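Putative metallopeptidase (Shewanella baltica OS155, PDB 3IEH) binds a zinc ion and is probably a metallocarboxypeptidase-like hydrolase of the peptidase M14 family. Local coordinates at residues L56-A61 with N102-P107; S68-A73 with D164-C169; G74-E79 with G117-K122. All coordinates share one frame; numbering follows the deposited sequence.

Interaction 1 (L56-A61 with N102-P107); sequences LYQSPA and NLSLLP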
# COMPACT_ATOMS: atom_id res chain seq x y z
N LEU A 56 0.62 -6.63 11.07
CA LEU A 56 0.18 -7.33 9.89
C LEU A 56 -1.12 -7.98 10.29
O LEU A 56 -1.15 -8.66 11.29
CB LEU A 56 1.17 -8.41 9.47
CG LEU A 56 0.81 -9.25 8.23
CD1 LEU A 56 1.07 -8.42 6.94
CD2 LEU A 56 1.57 -10.56 8.17
N TYR A 57 -2.18 -7.78 9.52
CA TYR A 57 -3.45 -8.45 9.80
C TYR A 57 -3.68 -9.55 8.77
O TYR A 57 -3.43 -9.36 7.58
CB TYR A 57 -4.62 -7.47 9.81
CG TYR A 57 -4.62 -6.56 10.99
CD1 TYR A 57 -3.80 -5.42 11.01
CD2 TYR A 57 -5.42 -6.82 12.09
CE1 TYR A 57 -3.80 -4.56 12.09
CE2 TYR A 57 -5.42 -5.96 13.19
CZ TYR A 57 -4.60 -4.84 13.17
OH TYR A 57 -4.59 -3.98 14.24
N GLN A 58 -4.16 -10.70 9.21
CA GLN A 58 -4.31 -11.84 8.31
C GLN A 58 -5.65 -12.54 8.46
O GLN A 58 -6.18 -12.67 9.54
CB GLN A 58 -3.16 -12.86 8.52
CG GLN A 58 -1.80 -12.33 8.18
CD GLN A 58 -0.72 -13.41 8.10
OE1 GLN A 58 -0.30 -13.96 9.12
NE2 GLN A 58 -0.23 -13.66 6.89
N SER A 59 -6.19 -13.00 7.35
CA SER A 59 -7.41 -13.78 7.39
C SER A 59 -7.07 -15.13 8.05
O SER A 59 -6.02 -15.70 7.81
CB SER A 59 -7.96 -13.94 5.97
OG SER A 59 -6.96 -14.46 5.12
N PRO A 60 -7.97 -15.63 8.89
CA PRO A 60 -7.68 -16.87 9.61
C PRO A 60 -7.89 -18.17 8.78
O PRO A 60 -8.79 -18.24 7.94
CB PRO A 60 -8.67 -16.82 10.77
CG PRO A 60 -9.89 -16.16 10.14
CD PRO A 60 -9.35 -15.16 9.12
N ALA A 61 -7.05 -19.18 9.03
CA ALA A 61 -7.18 -20.50 8.41
C ALA A 61 -7.01 -20.40 6.89
O ALA A 61 -7.91 -20.71 6.11
CB ALA A 61 -8.51 -21.17 8.81
N ASN A 102 -6.67 -15.60 0.59
CA ASN A 102 -6.02 -15.53 1.88
C ASN A 102 -5.42 -14.11 1.93
O ASN A 102 -4.33 -13.87 1.38
CB ASN A 102 -4.90 -16.55 1.95
CG ASN A 102 -5.38 -17.99 1.69
OD1 ASN A 102 -6.49 -18.39 2.05
ND2 ASN A 102 -4.52 -18.77 1.07
N LEU A 103 -6.15 -13.17 2.55
CA LEU A 103 -5.75 -11.76 2.58
C LEU A 103 -4.95 -11.38 3.81
O LEU A 103 -5.33 -11.71 4.95
CB LEU A 103 -6.96 -10.82 2.51
CG LEU A 103 -6.66 -9.33 2.28
CD1 LEU A 103 -6.03 -9.10 0.91
CD2 LEU A 103 -7.93 -8.54 2.40
N SER A 104 -3.85 -10.66 3.57
CA SER A 104 -3.00 -10.13 4.61
C SER A 104 -2.99 -8.63 4.38
O SER A 104 -3.04 -8.19 3.23
CB SER A 104 -1.59 -10.72 4.52
OG SER A 104 -1.59 -12.12 4.79
N LEU A 105 -2.97 -7.84 5.46
CA LEU A 105 -2.95 -6.37 5.36
C LEU A 105 -1.86 -5.72 6.22
O LEU A 105 -1.55 -6.18 7.36
CB LEU A 105 -4.29 -5.77 5.77
CG LEU A 105 -5.53 -6.26 5.01
CD1 LEU A 105 -6.80 -5.83 5.78
CD2 LEU A 105 -5.58 -5.81 3.53
N LEU A 106 -1.28 -4.66 5.67
CA LEU A 106 -0.43 -3.75 6.41
C LEU A 106 -1.14 -2.40 6.28
O LEU A 106 -0.84 -1.63 5.40
CB LEU A 106 0.99 -3.70 5.86
CG LEU A 106 1.99 -4.79 6.23
CD1 LEU A 106 3.31 -4.60 5.41
CD2 LEU A 106 2.26 -4.85 7.78
N PRO A 107 -2.13 -2.15 7.14
CA PRO A 107 -2.98 -0.98 6.92
C PRO A 107 -2.32 0.39 7.12
O PRO A 107 -2.78 1.34 6.52
CB PRO A 107 -4.14 -1.18 7.90
CG PRO A 107 -3.73 -2.24 8.80
CD PRO A 107 -2.60 -3.00 8.24
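Y57 and L105 exchange two backbone hydrogen bonds, forming the hydrogen-bonded pair of two antiparallel strands. Y57 N donates to L105 O at 2.8 Å, and L105 N returns a bond to Y57 O at 2.6 Å; each donor lies in the plane of the carbonyl it meets. The strand axes run at 161° to each other, 4.5 Å apart. One residue on, Q58 and S104 form a non-hydrogen-bonded pair, and here the side chains supply the bond that the backbones do not. Q58 NE2 donates to S104 OG over 2.9 Å, with the hydroxyl oxygen practically in the amide plane and an angle of 168° at the hydrogen. In the glutamine, CG stands beside its own backbone N (chi1 -64°), which brings it alongside S104 OG, and the extended chain beyond CG carries NE2 on to that hydroxyl.

Where strand 52-58 gives out, L103 O becomes a double acceptor. S59 N approaches nearly head-on at 2.9 Å, whereas S59 OG, 3.2 Å from the same L103 O, comes in from the flank, tilted out of the carbonyl plane. The polar end of N102 is engaged away from the partner strand: its ND2 donates to K63 O.

Apolar atoms fill in round this polar ladder. On the side of Q58 and S104, L56 CD1 meets L106 CG at 3.8 Å; on that of Y57 and L105, P107 crosses the tyrosine at about a right angle, its CG 3.9 Å from Y57 CD1. Strand 52-58 is thus joined to strand 102-106 mainly through main-chain groups. The Q58 amide and S104 hydroxyl fill the pair between backbone bonds, and S59 extends the pairing at the strand's end, its hydroxyl helping to saturate a carbonyl in a largely buried setting.

Interaction 2 (S68-A73 with D164-C169); sequences SLLISA and DGILTC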
# COMPACT_ATOMS: atom_id res chain seq x y z
N SER A 68 -2.40 -16.03 -1.96
CA SER A 68 -2.05 -15.26 -0.78
C SER A 68 -1.60 -13.92 -1.29
O SER A 68 -0.64 -13.83 -2.08
CB SER A 68 -0.98 -15.98 0.03
OG SER A 68 -1.45 -17.29 0.37
N LEU A 69 -2.37 -12.91 -0.91
CA LEU A 69 -2.27 -11.54 -1.39
C LEU A 69 -2.12 -10.55 -0.22
O LEU A 69 -2.76 -10.69 0.83
CB LEU A 69 -3.53 -11.20 -2.20
CG LEU A 69 -3.77 -12.07 -3.45
CD1 LEU A 69 -5.09 -11.69 -4.13
CD2 LEU A 69 -2.61 -11.97 -4.44
N LEU A 70 -1.25 -9.56 -0.42
CA LEU A 70 -0.92 -8.56 0.57
C LEU A 70 -1.25 -7.17 0.05
O LEU A 70 -0.82 -6.81 -1.06
CB LEU A 70 0.60 -8.61 0.89
CG LEU A 70 1.14 -7.57 1.88
CD1 LEU A 70 0.53 -7.76 3.23
CD2 LEU A 70 2.64 -7.58 1.98
N ILE A 71 -2.01 -6.39 0.82
CA ILE A 71 -2.23 -4.99 0.49
C ILE A 71 -1.62 -4.16 1.61
O ILE A 71 -1.88 -4.40 2.80
CB ILE A 71 -3.72 -4.62 0.34
CG1 ILE A 71 -4.43 -5.54 -0.66
CG2 ILE A 71 -3.83 -3.11 -0.06
CD1 ILE A 71 -5.89 -5.20 -0.88
N SER A 72 -0.79 -3.19 1.26
CA SER A 72 -0.13 -2.37 2.27
C SER A 72 -0.42 -0.93 1.91
O SER A 72 -0.57 -0.62 0.75
CB SER A 72 1.36 -2.62 2.28
OG SER A 72 1.93 -2.29 1.01
N ALA A 73 -0.50 -0.07 2.92
CA ALA A 73 -0.78 1.34 2.75
C ALA A 73 -0.05 2.11 3.84
O ALA A 73 0.38 1.53 4.83
CB ALA A 73 -2.29 1.60 2.86
N ASP A 164 1.42 -14.53 -4.32
CA ASP A 164 0.55 -14.42 -5.49
C ASP A 164 0.19 -12.97 -5.83
O ASP A 164 -0.50 -12.73 -6.80
CB ASP A 164 -0.72 -15.24 -5.24
CG ASP A 164 -0.40 -16.67 -4.84
OD1 ASP A 164 0.18 -17.34 -5.69
OD2 ASP A 164 -0.73 -17.11 -3.70
N GLY A 165 0.67 -12.00 -5.05
CA GLY A 165 0.40 -10.63 -5.39
C GLY A 165 0.67 -9.68 -4.25
O GLY A 165 0.39 -10.00 -3.10
N ILE A 166 1.26 -8.54 -4.58
CA ILE A 166 1.53 -7.48 -3.61
C ILE A 166 0.96 -6.19 -4.23
O ILE A 166 1.26 -5.84 -5.38
CB ILE A 166 3.06 -7.36 -3.28
CG1 ILE A 166 3.39 -6.21 -2.30
CG2 ILE A 166 3.88 -7.09 -4.52
CD1 ILE A 166 2.53 -6.16 -1.09
N LEU A 167 0.06 -5.53 -3.51
CA LEU A 167 -0.41 -4.22 -3.90
C LEU A 167 -0.01 -3.29 -2.78
O LEU A 167 -0.23 -3.59 -1.61
CB LEU A 167 -1.93 -4.18 -4.09
CG LEU A 167 -2.60 -2.79 -4.11
CD1 LEU A 167 -2.12 -1.96 -5.25
CD2 LEU A 167 -4.13 -2.94 -4.15
N THR A 168 0.58 -2.17 -3.14
CA THR A 168 0.85 -1.13 -2.16
C THR A 168 0.17 0.16 -2.64
O THR A 168 0.30 0.52 -3.80
CB THR A 168 2.37 -0.95 -1.89
OG1 THR A 168 2.52 -0.10 -0.75
CG2 THR A 168 3.07 -0.33 -3.09
N CYS A 169 -0.58 0.83 -1.75
CA CYS A 169 -1.36 2.00 -2.14
C CYS A 169 -0.76 3.33 -1.69
O CYS A 169 -0.80 3.68 -0.50
CB CYS A 169 -2.77 1.83 -1.62
SG CYS A 169 -3.52 0.38 -2.42
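S68-A73 and D164-C169 lie in parallel, their strand axes 15° and 4.7 Å apart, with backbone bonds alternating in direction: L70 N to G165 O, L167 N to L70 O, S72 N to L167 O and C169 N to S72 O. Of these, L167 N to L70 O is the straightest, 2.9 Å long with 174° at the hydrogen.

The ladder starts with a side chain. D164 OD2 takes the amide of S68 N at 2.6 Å through its anti lone pair, while D164 N donates back to S68 O; the other carboxylate oxygen, OD1, forms a salt bridge with R240. Next comes G165, at whose backbone angles a CB would be jammed against D164 O and would also run into L69 CD2.

Beyond it the side chains pair in rank. L70 and I166 lie side by side, L70 CD2 only 3.4 Å from I166 CD1; I166 CG1 is anti to the backbone N (chi1 178°), and the bend at chi2 then turns CD1 toward L70. On the same face S72 OG and T168 OG1 share a hydrogen bond of 2.9 Å, and T168 OG1 is weakly bonded to NE2 of the zinc ligand H170 as well, probably helping to position that imidazole. The other face carries I71 and L167, also side by side, with I71 CG2 at 4.1 Å from L167 CD2 and 4.2 Å from C169 SG.

Both strands belong to the parallel centre of the mixed sheet, between strand 102-106 and strand 242-248. Helix 230-237 packs on the L70, I166 and T168 face, and helix 253-271 on that of L69, L167 and C169, in a three-layer alpha/beta/alpha sandwich.

Interaction 3 (G74-E79 with G117-K122); sequences GFHGEE and GHRFNK. With ZN (zinc ion), chain B.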
# COMPACT_ATOMS: atom_id res chain seq x y z
N GLY A 74 0.09 3.41 3.63
CA GLY A 74 0.60 4.29 4.67
C GLY A 74 2.08 4.24 4.97
O GLY A 74 2.48 4.51 6.12
N PHE A 75 2.90 3.91 3.97
CA PHE A 75 4.35 4.05 4.11
C PHE A 75 4.70 5.51 4.23
O PHE A 75 5.67 5.85 4.89
CB PHE A 75 5.09 3.48 2.90
CG PHE A 75 5.20 2.00 2.91
CD1 PHE A 75 4.21 1.21 2.35
CD2 PHE A 75 6.29 1.39 3.52
CE1 PHE A 75 4.30 -0.19 2.38
CE2 PHE A 75 6.40 -0.01 3.56
CZ PHE A 75 5.41 -0.80 2.99
N HIS A 76 3.93 6.38 3.57
CA HIS A 76 4.17 7.81 3.60
C HIS A 76 2.98 8.51 4.20
O HIS A 76 1.87 8.38 3.70
CB HIS A 76 4.46 8.31 2.20
CG HIS A 76 5.70 7.74 1.60
ND1 HIS A 76 5.75 7.21 0.33
CD2 HIS A 76 6.94 7.58 2.12
CE1 HIS A 76 6.97 6.77 0.09
NE2 HIS A 76 7.71 6.98 1.16
N GLY A 77 3.23 9.30 5.26
CA GLY A 77 2.18 9.86 6.12
C GLY A 77 1.25 10.87 5.50
O GLY A 77 0.14 11.09 6.01
N GLU A 78 1.69 11.50 4.41
CA GLU A 78 0.84 12.46 3.69
C GLU A 78 -0.09 11.78 2.67
O GLU A 78 -0.94 12.42 2.08
CB GLU A 78 1.68 13.55 3.01
CG GLU A 78 2.19 13.29 1.58
CD GLU A 78 3.36 12.33 1.50
OE1 GLU A 78 3.49 11.50 2.41
OE2 GLU A 78 4.16 12.43 0.52
N GLU A 79 0.09 10.49 2.46
CA GLU A 79 -0.65 9.75 1.45
C GLU A 79 -1.77 8.98 2.13
O GLU A 79 -1.86 7.75 2.03
CB GLU A 79 0.32 8.85 0.73
CG GLU A 79 1.51 9.67 0.18
CD GLU A 79 2.57 8.83 -0.49
OE1 GLU A 79 2.43 7.57 -0.55
OE2 GLU A 79 3.55 9.45 -0.96
N GLY A 117 0.60 14.02 9.34
CA GLY A 117 0.29 14.36 7.95
C GLY A 117 1.53 14.53 7.07
O GLY A 117 1.46 15.20 6.04
N HIS A 118 2.67 13.96 7.47
CA HIS A 118 3.87 14.10 6.65
C HIS A 118 4.53 12.78 6.25
O HIS A 118 4.36 11.74 6.88
CB HIS A 118 4.88 15.15 7.17
CG HIS A 118 5.54 14.81 8.48
ND1 HIS A 118 6.19 13.61 8.71
CD2 HIS A 118 5.70 15.55 9.60
CE1 HIS A 118 6.68 13.62 9.94
NE2 HIS A 118 6.41 14.79 10.50
N ARG A 119 5.24 12.88 5.14
CA ARG A 119 5.84 11.75 4.45
C ARG A 119 6.73 10.85 5.30
O ARG A 119 6.55 9.63 5.37
CB ARG A 119 6.66 12.32 3.30
CG ARG A 119 7.21 11.32 2.39
CD ARG A 119 7.82 12.03 1.21
NE ARG A 119 8.14 11.06 0.18
CZ ARG A 119 7.25 10.60 -0.69
NH1 ARG A 119 5.99 11.01 -0.65
NH2 ARG A 119 7.63 9.71 -1.61
N PHE A 120 7.72 11.45 5.93
CA PHE A 120 8.63 10.69 6.78
C PHE A 120 7.97 10.35 8.12
O PHE A 120 6.94 10.96 8.51
CB PHE A 120 9.93 11.50 6.99
CG PHE A 120 10.87 11.51 5.78
CD1 PHE A 120 10.50 10.94 4.55
CD2 PHE A 120 12.09 12.15 5.85
CE1 PHE A 120 11.36 10.97 3.47
CE2 PHE A 120 12.95 12.20 4.76
CZ PHE A 120 12.59 11.61 3.57
N ASN A 121 8.53 9.35 8.79
CA ASN A 121 8.13 9.09 10.15
C ASN A 121 8.67 10.27 10.94
O ASN A 121 9.37 11.15 10.37
CB ASN A 121 8.62 7.71 10.66
CG ASN A 121 10.15 7.58 10.75
OD1 ASN A 121 10.90 8.56 10.76
ND2 ASN A 121 10.61 6.33 10.85
N LYS A 122 8.36 10.34 12.22
CA LYS A 122 8.85 11.47 13.00
C LYS A 122 10.35 11.47 13.23
O LYS A 122 10.84 12.45 13.73
CB LYS A 122 8.18 11.56 14.36
CG LYS A 122 8.59 10.48 15.33
CD LYS A 122 7.75 10.64 16.55
CE LYS A 122 8.22 9.83 17.72
NZ LYS A 122 7.29 10.20 18.82
ZN ZN B . 4.50 7.20 -1.39
O HOH W 1 5.09 7.37 -3.61
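The guanidinium of R119 lies flat on the ring of H76, itself a zinc ligand, the centres 3.8 Å apart and the planes at 18°. With CG anti to the backbone N (chi1 -173°) and the chain extended from there to NE, the arginine runs alongside the histidine, setting NH2 over the ring face toward its rim. NH1 meanwhile faces two carboxylates. It reaches the syn lone pair of E78 OE2 at 2.6 Å, in the guanidinium plane, in a salt bridge; its bond to E79 OE2, at 2.9 Å, is weak and oblique.

The H76-G77-E78-E79 type I turn carries the HxxE zinc motif of the M14 carboxypeptidases: H76 ND1 binds zinc at 2.1 Å and E79 offers both carboxylate oxygens, with H170 and a water completing the site. H76 NE2 is hydrogen-bonded to N126 OD1, and E171 N donates to E79 OE1. With an alanine at R119, the H76 ring would probably lose the group stacked on one face, E78 its salt-bridge partner and the zinc ligand E79 a weak second bond. G77 sits against the backbone of H118, where a CB would clash with H118 O, and its N makes a weak bond to R119 O, 3.3 Å away.

Interactions 1 and 2 share one sheet, their centres 10 Å apart: strands 102-106 and 68-73 are neighbours in it, and probable backbone bonds from L106 N to I71 O and S104 N to L69 O join them, giving the order 52-58, 102-106, 68-73, 165-172. Interaction 3 lies 19 Å from interaction 2 and 22 Å from interaction 1, centre to centre, in loops beyond the strand ends, touching interaction 2 where F75 packs on T168. Along the chain, 56-61, 68-73 and 74-79 come first, then 102-107, 117-122 and 164-169. Strand 68-73 leads into the loop holding H76 and E79, while strand 165-172 itself carries H170, so ligands distant in sequence meet.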